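Local structure of glutathione S-transferase (Lodderomyces elongisporus, 4IVF) at residues Thr60-Asn65 against Gly72-Gln77; Tyr19-Phe24 against Gly79-Tyr84; Ile8-Ala13 against Leu30-Gln35. The protein binds two glutathione molecules per subunit and is probably a glutathione transferase. All coordinates share one frame; numbering follows the deposited sequence.

Contact 1: residues Thr60-Asn65 against Gly72-Gln77; sequences TINDPN and GLVLSQ. With GSH (glutathione), chain U.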
loop_
_atom_site.group_PDB
_atom_site.type_symbol
_atom_site.label_atom_id
_atom_site.label_comp_id
_atom_site.label_asym_id
_atom_site.label_seq_id
_atom_site.Cartn_x
_atom_site.Cartn_y
_atom_site.Cartn_z
ATOM N N THR F 60 -13.767 1.904 5.544
ATOM C CA THR F 60 -14.086 0.504 5.484
ATOM C C THR F 60 -15.414 0.467 4.752
ATOM O O THR F 60 -16.249 1.357 4.946
ATOM C CB THR F 60 -14.252 -0.085 6.912
ATOM O OG1 THR F 60 -12.978 -0.109 7.567
ATOM C CG2 THR F 60 -14.792 -1.506 6.858
ATOM N N ILE F 61 -15.614 -0.531 3.900
ATOM C CA ILE F 61 -16.908 -0.684 3.243
ATOM C C ILE F 61 -17.577 -2.005 3.605
ATOM O O ILE F 61 -16.923 -2.942 4.055
ATOM C CB ILE F 61 -16.807 -0.580 1.699
ATOM C CG1 ILE F 61 -15.970 -1.729 1.145
ATOM C CG2 ILE F 61 -16.225 0.780 1.280
ATOM C CD1 ILE F 61 -16.030 -1.844 -0.349
ATOM N N ASN F 62 -18.894 -2.052 3.431
ATOM C CA ASN F 62 -19.634 -3.304 3.454
ATOM C C ASN F 62 -20.490 -3.349 2.212
ATOM O O ASN F 62 -21.393 -2.518 2.031
ATOM C CB ASN F 62 -20.515 -3.453 4.705
ATOM C CG ASN F 62 -21.215 -4.819 4.785
ATOM O OD1 ASN F 62 -21.530 -5.438 3.772
ATOM N ND2 ASN F 62 -21.467 -5.281 6.003
ATOM N N ASP F 63 -20.196 -4.329 1.363
ATOM C CA ASP F 63 -20.949 -4.541 0.143
ATOM C C ASP F 63 -21.917 -5.687 0.340
ATOM O O ASP F 63 -21.515 -6.848 0.329
ATOM C CB ASP F 63 -20.013 -4.861 -1.027
ATOM C CG ASP F 63 -20.695 -4.698 -2.374
ATOM O OD1 ASP F 63 -21.941 -4.619 -2.392
ATOM O OD2 ASP F 63 -19.995 -4.650 -3.408
ATOM N N PRO F 64 -23.209 -5.370 0.490
ATOM C CA PRO F 64 -24.220 -6.426 0.658
ATOM C C PRO F 64 -24.466 -7.162 -0.658
ATOM O O PRO F 64 -25.149 -8.189 -0.684
ATOM C CB PRO F 64 -25.468 -5.652 1.094
ATOM C CG PRO F 64 -25.287 -4.277 0.499
ATOM C CD PRO F 64 -23.796 -4.019 0.415
ATOM N N ASN F 65 -23.901 -6.636 -1.742
ATOM C CA ASN F 65 -24.047 -7.253 -3.053
ATOM C C ASN F 65 -23.103 -8.442 -3.255
ATOM O O ASN F 65 -23.318 -9.249 -4.148
ATOM C CB ASN F 65 -23.869 -6.215 -4.175
ATOM C CG ASN F 65 -24.936 -5.113 -4.142
ATOM O OD1 ASN F 65 -26.118 -5.365 -4.384
ATOM N ND2 ASN F 65 -24.514 -3.889 -3.854
ATOM N N GLY F 72 -22.705 -9.641 3.793
ATOM C CA GLY F 72 -21.964 -8.874 2.810
ATOM C C GLY F 72 -20.470 -8.854 3.073
ATOM O O GLY F 72 -20.004 -9.232 4.155
ATOM N N LEU F 73 -19.716 -8.399 2.078
ATOM C CA LEU F 73 -18.271 -8.338 2.197
ATOM C C LEU F 73 -17.831 -7.083 2.942
ATOM O O LEU F 73 -18.215 -5.972 2.595
ATOM C CB LEU F 73 -17.620 -8.383 0.812
ATOM C CG LEU F 73 -16.096 -8.426 0.792
ATOM C CD1 LEU F 73 -15.601 -9.658 1.532
ATOM C CD2 LEU F 73 -15.591 -8.402 -0.666
ATOM N N VAL F 74 -17.026 -7.278 3.974
ATOM C CA VAL F 74 -16.465 -6.173 4.719
ATOM C C VAL F 74 -15.003 -6.056 4.325
ATOM O O VAL F 74 -14.254 -7.032 4.394
ATOM C CB VAL F 74 -16.583 -6.399 6.234
ATOM C CG1 VAL F 74 -15.970 -5.237 6.983
ATOM C CG2 VAL F 74 -18.045 -6.578 6.633
ATOM N N LEU F 75 -14.601 -4.864 3.911
ATOM C CA LEU F 75 -13.276 -4.659 3.347
ATOM C C LEU F 75 -12.682 -3.332 3.799
ATOM O O LEU F 75 -13.331 -2.287 3.718
ATOM C CB LEU F 75 -13.370 -4.673 1.825
ATOM C CG LEU F 75 -12.108 -4.922 1.010
ATOM C CD1 LEU F 75 -11.413 -6.187 1.490
ATOM C CD2 LEU F 75 -12.504 -5.070 -0.446
ATOM N N SER F 76 -11.440 -3.385 4.268
ATOM C CA SER F 76 -10.704 -2.195 4.662
ATOM C C SER F 76 -9.448 -2.012 3.808
ATOM O O SER F 76 -9.130 -2.878 2.988
ATOM C CB SER F 76 -10.347 -2.265 6.141
ATOM O OG SER F 76 -11.529 -2.174 6.908
ATOM N N GLN F 77 -8.751 -0.900 4.046
ATOM C CA GLN F 77 -7.594 -0.416 3.267
ATOM C C GLN F 77 -8.012 0.170 1.929
ATOM O O GLN F 77 -8.459 -0.559 1.052
ATOM C CB GLN F 77 -6.539 -1.503 3.040
ATOM C CG GLN F 77 -5.797 -1.913 4.274
ATOM C CD GLN F 77 -4.953 -0.793 4.809
ATOM O OE1 GLN F 77 -4.426 0.024 4.048
ATOM N NE2 GLN F 77 -4.827 -0.730 6.124
HETATM N N1 GSH U . -3.703 2.546 5.091
HETATM C CA1 GSH U . -5.012 3.059 5.377
HETATM C C1 GSH U . -5.791 3.193 4.142
HETATM O O11 GSH U . -7.013 2.928 4.129
HETATM O O12 GSH U . -5.249 3.588 3.084
HETATM C CB1 GSH U . -4.901 4.405 6.084
HETATM C CG1 GSH U . -6.201 4.704 6.719
HETATM C CD1 GSH U . -6.171 5.924 7.629
HETATM O OE1 GSH U . -5.140 6.570 7.862
HETATM N N2 GSH U . -7.457 6.363 8.277
HETATM C CA2 GSH U . -7.442 7.507 9.160
HETATM C C2 GSH U . -7.980 7.069 10.504
HETATM O O2 GSH U . -8.955 6.313 10.554
HETATM C CB2 GSH U . -8.290 8.556 8.595
HETATM S SG2 GSH U . -7.680 9.041 7.006
HETATM N N3 GSH U . -7.356 7.539 11.736
HETATM C CA3 GSH U . -7.903 7.110 13.009
HETATM C C3 GSH U . -6.867 6.551 13.902
HETATM O O31 GSH U . -5.794 6.088 13.452
HETATM O O32 GSH U . -7.078 6.540 15.143
#
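Ile61 and Leu75 form a hydrogen-bonded pair at the middle of a two-stranded antiparallel hairpin, in which strands 60-63 and 73-76 run at 162° to each other. Ile61 N reaches Leu75 O at 2.9 Å, and Leu75 N returns the bond to Ile61 O. Asp63 and Leu73 make the second such pair. The hairpin belongs to the thioredoxin-like domain and leads directly into a glutathione site shared with the dimer partner.

The side chains of Ile61 and Leu75 point the same way and lie side by side, with Ile61 CG1 4.0 Å from Leu75 CB. Helix 78-89 packs against this face through Ile81 and Tyr84. On the other face, Val74 uses both methyls. Val74 CG1 meets Thr60 CG2 at 3.9 Å, and Val74 CG2 comes 3.7 Å from Asn62 ND2. Asn62 ND2 itself bonds to Gly71 O. The hydroxyls Thr60 OG1 and Ser76 OG are 2.6 Å apart and buried.

Asp63 OD1 accepts from Asn65 N at 2.9 Å, which makes an Asx turn. Asn65 ND2 meets the same oxygen at its syn lone pair. Tyr84 and Tyr89 hold OD2, so the carboxylate is gripped at both oxygens.

Gln77 stands at the N-cap position before helix 78-89. A bend at chi2 (-66°) turns its amide toward the ligand, and Gln77 OE1 accepts from glutathione N1 at 2.8 Å. Gln77 NE2 bonds to Glu117 of the second subunit, which also bonds the ligand. With the oxygen taken by the ligand and the nitrogen by Glu117, these bonds probably fix which end of the amide faces the glutathione amino group.

Contact 2: residues Tyr19-Phe24 against Gly79-Tyr84; sequences YKISIF and GAILQY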
loop_
_atom_site.group_PDB
_atom_site.type_symbol
_atom_site.label_atom_id
_atom_site.label_comp_id
_atom_site.label_asym_id
_atom_site.label_seq_id
_atom_site.Cartn_x
_atom_site.Cartn_y
_atom_site.Cartn_z
ATOM N N TYR F 19 -11.944 10.309 1.061
ATOM C CA TYR F 19 -12.247 10.898 -0.236
ATOM C C TYR F 19 -11.899 9.978 -1.410
ATOM O O TYR F 19 -12.585 9.988 -2.429
ATOM C CB TYR F 19 -11.509 12.235 -0.393
ATOM C CG TYR F 19 -11.951 13.295 0.585
ATOM C CD1 TYR F 19 -13.275 13.385 0.986
ATOM C CD2 TYR F 19 -11.046 14.197 1.108
ATOM C CE1 TYR F 19 -13.687 14.352 1.874
ATOM C CE2 TYR F 19 -11.448 15.168 1.994
ATOM C CZ TYR F 19 -12.768 15.244 2.375
ATOM O OH TYR F 19 -13.173 16.215 3.260
ATOM N N LYS F 20 -10.833 9.196 -1.274
ATOM C CA LYS F 20 -10.459 8.238 -2.311
ATOM C C LYS F 20 -11.646 7.361 -2.655
ATOM O O LYS F 20 -11.965 7.146 -3.824
ATOM C CB LYS F 20 -9.328 7.329 -1.842
ATOM C CG LYS F 20 -7.959 7.963 -1.726
ATOM C CD LYS F 20 -7.000 6.869 -1.323
ATOM C CE LYS F 20 -5.709 7.354 -0.716
ATOM N NZ LYS F 20 -4.955 6.156 -0.193
ATOM N N ILE F 21 -12.308 6.865 -1.618
ATOM C CA ILE F 21 -13.389 5.920 -1.797
ATOM C C ILE F 21 -14.676 6.622 -2.216
ATOM O O ILE F 21 -15.379 6.147 -3.106
ATOM C CB ILE F 21 -13.617 5.058 -0.528
ATOM C CG1 ILE F 21 -12.314 4.367 -0.112
ATOM C CG2 ILE F 21 -14.703 4.038 -0.768
ATOM C CD1 ILE F 21 -11.474 3.857 -1.272
ATOM N N SER F 22 -14.981 7.760 -1.599
ATOM C CA SER F 22 -16.224 8.448 -1.948
ATOM C C SER F 22 -16.166 8.994 -3.379
ATOM O O SER F 22 -17.150 8.935 -4.111
ATOM C CB SER F 22 -16.562 9.554 -0.950
ATOM O OG SER F 22 -15.623 10.619 -0.996
ATOM N N ILE F 23 -15.012 9.521 -3.771
ATOM C CA ILE F 23 -14.800 9.906 -5.167
ATOM C C ILE F 23 -14.942 8.713 -6.132
ATOM O O ILE F 23 -15.621 8.819 -7.154
ATOM C CB ILE F 23 -13.433 10.576 -5.379
ATOM C CG1 ILE F 23 -13.401 11.941 -4.682
ATOM C CG2 ILE F 23 -13.145 10.744 -6.874
ATOM C CD1 ILE F 23 -12.034 12.530 -4.583
ATOM N N PHE F 24 -14.315 7.580 -5.824
ATOM C CA PHE F 24 -14.397 6.459 -6.764
ATOM C C PHE F 24 -15.810 5.912 -6.884
ATOM O O PHE F 24 -16.252 5.579 -7.983
ATOM C CB PHE F 24 -13.418 5.330 -6.451
ATOM C CG PHE F 24 -13.116 4.475 -7.640
ATOM C CD1 PHE F 24 -12.856 5.063 -8.874
ATOM C CD2 PHE F 24 -13.092 3.097 -7.543
ATOM C CE1 PHE F 24 -12.583 4.283 -9.997
ATOM C CE2 PHE F 24 -12.821 2.310 -8.647
ATOM C CZ PHE F 24 -12.563 2.904 -9.887
ATOM N N GLY F 79 -6.490 0.911 -0.629
ATOM C CA GLY F 79 -5.890 0.222 -1.760
ATOM C C GLY F 79 -6.649 -1.034 -2.156
ATOM O O GLY F 79 -6.851 -1.318 -3.345
ATOM N N ALA F 80 -7.068 -1.801 -1.158
ATOM C CA ALA F 80 -7.833 -3.013 -1.421
ATOM C C ALA F 80 -9.249 -2.652 -1.867
ATOM O O ALA F 80 -9.808 -3.282 -2.766
ATOM C CB ALA F 80 -7.877 -3.920 -0.157
ATOM N N ILE F 81 -9.825 -1.642 -1.223
ATOM C CA ILE F 81 -11.192 -1.227 -1.519
ATOM C C ILE F 81 -11.288 -0.714 -2.944
ATOM O O ILE F 81 -12.239 -1.029 -3.664
ATOM C CB ILE F 81 -11.678 -0.120 -0.560
ATOM C CG1 ILE F 81 -11.611 -0.599 0.888
ATOM C CG2 ILE F 81 -13.100 0.333 -0.932
ATOM C CD1 ILE F 81 -12.036 0.468 1.893
ATOM N N LEU F 82 -10.301 0.079 -3.351
ATOM C CA LEU F 82 -10.271 0.598 -4.722
ATOM C C LEU F 82 -10.190 -0.528 -5.740
ATOM O O LEU F 82 -10.975 -0.557 -6.681
ATOM C CB LEU F 82 -9.133 1.609 -4.921
ATOM C CG LEU F 82 -9.441 2.941 -4.227
ATOM C CD1 LEU F 82 -8.226 3.865 -4.114
ATOM C CD2 LEU F 82 -10.621 3.638 -4.892
ATOM N N GLN F 83 -9.262 -1.459 -5.525
ATOM C CA GLN F 83 -9.060 -2.601 -6.418
ATOM C C GLN F 83 -10.341 -3.425 -6.508
ATOM O O GLN F 83 -10.756 -3.842 -7.596
ATOM C CB GLN F 83 -7.878 -3.456 -5.923
ATOM C CG GLN F 83 -7.242 -4.376 -6.946
ATOM C CD GLN F 83 -6.876 -3.690 -8.274
ATOM O OE1 GLN F 83 -6.201 -2.655 -8.299
ATOM N NE2 GLN F 83 -7.318 -4.282 -9.383
ATOM N N TYR F 84 -10.976 -3.636 -5.356
ATOM C CA TYR F 84 -12.235 -4.368 -5.292
ATOM C C TYR F 84 -13.341 -3.721 -6.129
ATOM O O TYR F 84 -13.984 -4.396 -6.924
ATOM C CB TYR F 84 -12.723 -4.543 -3.838
ATOM C CG TYR F 84 -14.148 -5.070 -3.795
ATOM C CD1 TYR F 84 -14.426 -6.411 -4.056
ATOM C CD2 TYR F 84 -15.215 -4.212 -3.556
ATOM C CE1 TYR F 84 -15.735 -6.879 -4.065
ATOM C CE2 TYR F 84 -16.516 -4.668 -3.564
ATOM C CZ TYR F 84 -16.772 -5.998 -3.810
ATOM O OH TYR F 84 -18.080 -6.432 -3.805
#
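Leu82 wedges between Ile21 and Phe24, and the side chains of both cross it at a slant. The methyl Leu82 CD2 comes 3.6 Å from Phe24 CB and also touches the ring, 3.7 Å from Phe24 CD2. The ring meets this methyl obliquely. Phe24 has CG anti to the backbone N (chi1 -158°), which carries the ring across to the other helix. There Phe24 CE2 also approaches the backbone O of Leu82.

Ile21 works through its end methyl. Ile21 CD1 lies 3.7 Å from Leu82 CG and 3.9 Å from Ile81 CG2. The side chains of Ile21 and Ile81 cross at about a right angle. The CG2 methyls of Ile21 and Ile81 are also in touch, at 4.0 Å.

Lys20 adds its aliphatic part, with Lys20 CD 4.3 Å from Leu82 CD1. Its NZ lies beyond this apolar patch and bonds to Gln114, Thr78 and Asn17. The last two are glutathione-binding residues.

Helices 16-27 and 78-89 run nearly parallel here, 11° apart, with axes 10.1 Å from each other. Both flank the sheet of the thioredoxin-like domain on the same side. Phe179 and Val176 of helix 176-185 pack on Phe24, and Val176 also touches Leu82.

Between the two segments the contact is apolar, with no hydrogen bond across it. The bond of Lys20 NZ to Thr78 adds a polar link between the helices at the glutathione end, where the buried ammonium group has three oxygen partners.

Contact 3: residues Ile8-Ala13 against Leu30-Gln35; sequences IKLYTA and LDYEVQ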
loop_
_atom_site.group_PDB
_atom_site.type_symbol
_atom_site.label_atom_id
_atom_site.label_comp_id
_atom_site.label_asym_id
_atom_site.label_seq_id
_atom_site.Cartn_x
_atom_site.Cartn_y
_atom_site.Cartn_z
ATOM N N ILE F 8 -24.032 0.347 -0.994
ATOM C CA ILE F 8 -22.781 -0.009 -0.348
ATOM C C ILE F 8 -22.619 0.871 0.885
ATOM O O ILE F 8 -22.813 2.076 0.809
ATOM C CB ILE F 8 -21.588 0.180 -1.309
ATOM C CG1 ILE F 8 -21.675 -0.835 -2.448
ATOM C CG2 ILE F 8 -20.252 0.045 -0.576
ATOM C CD1 ILE F 8 -20.557 -0.699 -3.462
ATOM N N LYS F 9 -22.302 0.275 2.031
ATOM C CA LYS F 9 -22.145 1.067 3.244
ATOM C C LYS F 9 -20.695 1.518 3.370
ATOM O O LYS F 9 -19.773 0.697 3.336
ATOM C CB LYS F 9 -22.599 0.301 4.491
ATOM C CG LYS F 9 -22.406 1.064 5.811
ATOM C CD LYS F 9 -23.608 1.940 6.188
ATOM C CE LYS F 9 -23.653 2.160 7.705
ATOM N NZ LYS F 9 -24.790 3.010 8.225
ATOM N N LEU F 10 -20.508 2.829 3.507
ATOM C CA LEU F 10 -19.183 3.418 3.621
ATOM C C LEU F 10 -18.959 4.001 5.018
ATOM O O LEU F 10 -19.648 4.941 5.423
ATOM C CB LEU F 10 -19.001 4.514 2.569
ATOM C CG LEU F 10 -17.708 5.313 2.658
ATOM C CD1 LEU F 10 -16.488 4.401 2.501
ATOM C CD2 LEU F 10 -17.680 6.426 1.595
ATOM N N TYR F 11 -18.006 3.427 5.746
ATOM C CA TYR F 11 -17.591 3.954 7.037
ATOM C C TYR F 11 -16.432 4.896 6.758
ATOM O O TYR F 11 -15.383 4.480 6.265
ATOM C CB TYR F 11 -17.169 2.822 7.986
ATOM C CG TYR F 11 -18.298 1.844 8.263
ATOM C CD1 TYR F 11 -19.311 2.163 9.151
ATOM C CD2 TYR F 11 -18.364 0.614 7.617
ATOM C CE1 TYR F 11 -20.357 1.296 9.392
ATOM C CE2 TYR F 11 -19.420 -0.269 7.862
ATOM C CZ TYR F 11 -20.403 0.079 8.760
ATOM O OH TYR F 11 -21.455 -0.771 9.020
ATOM N N THR F 12 -16.627 6.175 7.040
ATOM C CA THR F 12 -15.652 7.149 6.601
ATOM C C THR F 12 -15.633 8.411 7.452
ATOM O O THR F 12 -16.368 8.528 8.438
ATOM C CB THR F 12 -15.876 7.503 5.117
ATOM O OG1 THR F 12 -14.789 8.310 4.639
ATOM C CG2 THR F 12 -17.200 8.232 4.924
ATOM N N ALA F 13 -14.762 9.337 7.062
ATOM C CA ALA F 13 -14.609 10.637 7.705
ATOM C C ALA F 13 -14.057 11.581 6.636
ATOM O O ALA F 13 -13.459 11.124 5.662
ATOM C CB ALA F 13 -13.639 10.538 8.892
ATOM N N LEU F 30 -22.284 4.409 -8.290
ATOM C CA LEU F 30 -22.830 3.412 -7.366
ATOM C C LEU F 30 -23.590 4.036 -6.192
ATOM O O LEU F 30 -23.162 5.040 -5.618
ATOM C CB LEU F 30 -21.710 2.529 -6.812
ATOM C CG LEU F 30 -20.995 1.565 -7.757
ATOM C CD1 LEU F 30 -19.643 1.212 -7.156
ATOM C CD2 LEU F 30 -21.826 0.299 -8.004
ATOM N N ASP F 31 -24.717 3.428 -5.843
ATOM C CA ASP F 31 -25.483 3.844 -4.677
ATOM C C ASP F 31 -24.713 3.452 -3.433
ATOM O O ASP F 31 -24.194 2.340 -3.332
ATOM C CB ASP F 31 -26.860 3.170 -4.639
ATOM C CG ASP F 31 -27.795 3.659 -5.739
ATOM O OD1 ASP F 31 -27.645 4.811 -6.201
ATOM O OD2 ASP F 31 -28.696 2.884 -6.133
ATOM N N TYR F 32 -24.631 4.371 -2.484
ATOM C CA TYR F 32 -23.999 4.056 -1.222
ATOM C C TYR F 32 -24.525 4.922 -0.096
ATOM O O TYR F 32 -25.093 5.985 -0.328
ATOM C CB TYR F 32 -22.484 4.171 -1.328
ATOM C CG TYR F 32 -21.943 5.572 -1.520
ATOM C CD1 TYR F 32 -21.908 6.160 -2.784
ATOM C CD2 TYR F 32 -21.432 6.291 -0.442
ATOM C CE1 TYR F 32 -21.396 7.432 -2.961
ATOM C CE2 TYR F 32 -20.915 7.561 -0.609
ATOM C CZ TYR F 32 -20.898 8.127 -1.868
ATOM O OH TYR F 32 -20.384 9.389 -2.029
ATOM N N GLU F 33 -24.348 4.447 1.130
ATOM C CA GLU F 33 -24.766 5.208 2.298
ATOM C C GLU F 33 -23.590 5.387 3.248
ATOM O O GLU F 33 -22.755 4.496 3.397
ATOM C CB GLU F 33 -25.966 4.552 2.988
ATOM C CG GLU F 33 -25.822 3.065 3.234
ATOM C CD GLU F 33 -27.142 2.418 3.637
ATOM O OE1 GLU F 33 -28.182 3.113 3.579
ATOM O OE2 GLU F 33 -27.138 1.221 4.008
ATOM N N VAL F 34 -23.530 6.553 3.877
ATOM C CA VAL F 34 -22.354 6.947 4.634
ATOM C C VAL F 34 -22.625 6.939 6.132
ATOM O O VAL F 34 -23.696 7.350 6.578
ATOM C CB VAL F 34 -21.885 8.350 4.194
ATOM C CG1 VAL F 34 -20.842 8.911 5.149
ATOM C CG2 VAL F 34 -21.327 8.293 2.801
ATOM N N GLN F 35 -21.660 6.446 6.899
ATOM C CA GLN F 35 -21.679 6.620 8.341
ATOM C C GLN F 35 -20.367 7.262 8.749
ATOM O O GLN F 35 -19.308 6.670 8.582
ATOM C CB GLN F 35 -21.881 5.285 9.080
ATOM C CG GLN F 35 -21.759 5.424 10.592
ATOM C CD GLN F 35 -22.133 4.151 11.358
ATOM O OE1 GLN F 35 -22.973 3.357 10.919
ATOM N NE2 GLN F 35 -21.496 3.954 12.506
#
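Leu10 and Tyr32 lie side by side on one face of the sheet, with Leu10 CD2 4.1 Å from Tyr32 CE2. The methyl meets the ring obliquely. With CG of Tyr32 between its backbone N and carbonyl carbon (chi1 68°), the ring is laid alongside Leu10. Tyr32 OH bonds to Glu26 of helix 16-27. Ile8 continues this face at one end, where Ile8 CB meets Tyr32 CB and Ile8 CD1 meets Leu30 CD1. At the other end Thr12 CG2 touches Val34 CG1 at 3.7 Å. Leu10 also packs on Ile21 of helix 16-27.

Strands 8-12 and 32-36 are parallel neighbours, joined through helix 16-27. This is the beta-alpha-beta unit that opens the thioredoxin-like fold of the GST N-terminal domain. Ladder bonds alternate between Ile8, Leu10 and Thr12 on one strand and Asp31, Glu33 and Gln35 on the other. Leu10 N to Glu33 O is 2.8 Å. Leu10 O accepts from Gln35 N at 2.9 Å.

The opposite face is more polar. The chain of Lys9 bends at chi2 (89°), which lays Lys9 CD 3.9 Å from Glu33 CG. Lys9 NZ makes a weak bond to Gln35 OE1 at 3.3 Å. Gln35 OE1 also sits at the edge of the Tyr11 ring, 3.7 Å from Tyr11 CE1, with the amide turned 77° from the ring plane. The carboxylate of Glu33 is farther off, Glu33 OE2 being 5.1 Å from Lys9 NZ.

In the fold
All three contacts belong to the thioredoxin-like N-terminal domain, with centres 10 to 11 Å apart. Contact 3 closes first along the chain, and contact 1 follows it. Contact 2 spans a longer loop that encloses contact 1 and interlaces with contact 3. Contacts 1 and 3 share one four-stranded sheet, in the order 32-36, 8-12, 60-63, 73-76. Strand 8-12 bonds to strand 60-63 through Thr60 with Tyr11 and Asn62 with Lys9. Helices 16-27 and 78-89 of contact 2 pack on the same face of this sheet. Contacts 1 and 2 also touch the second subunit. Gln77 and Glu117 of the second subunit both bond one glutathione, which places that site at the dimer interface.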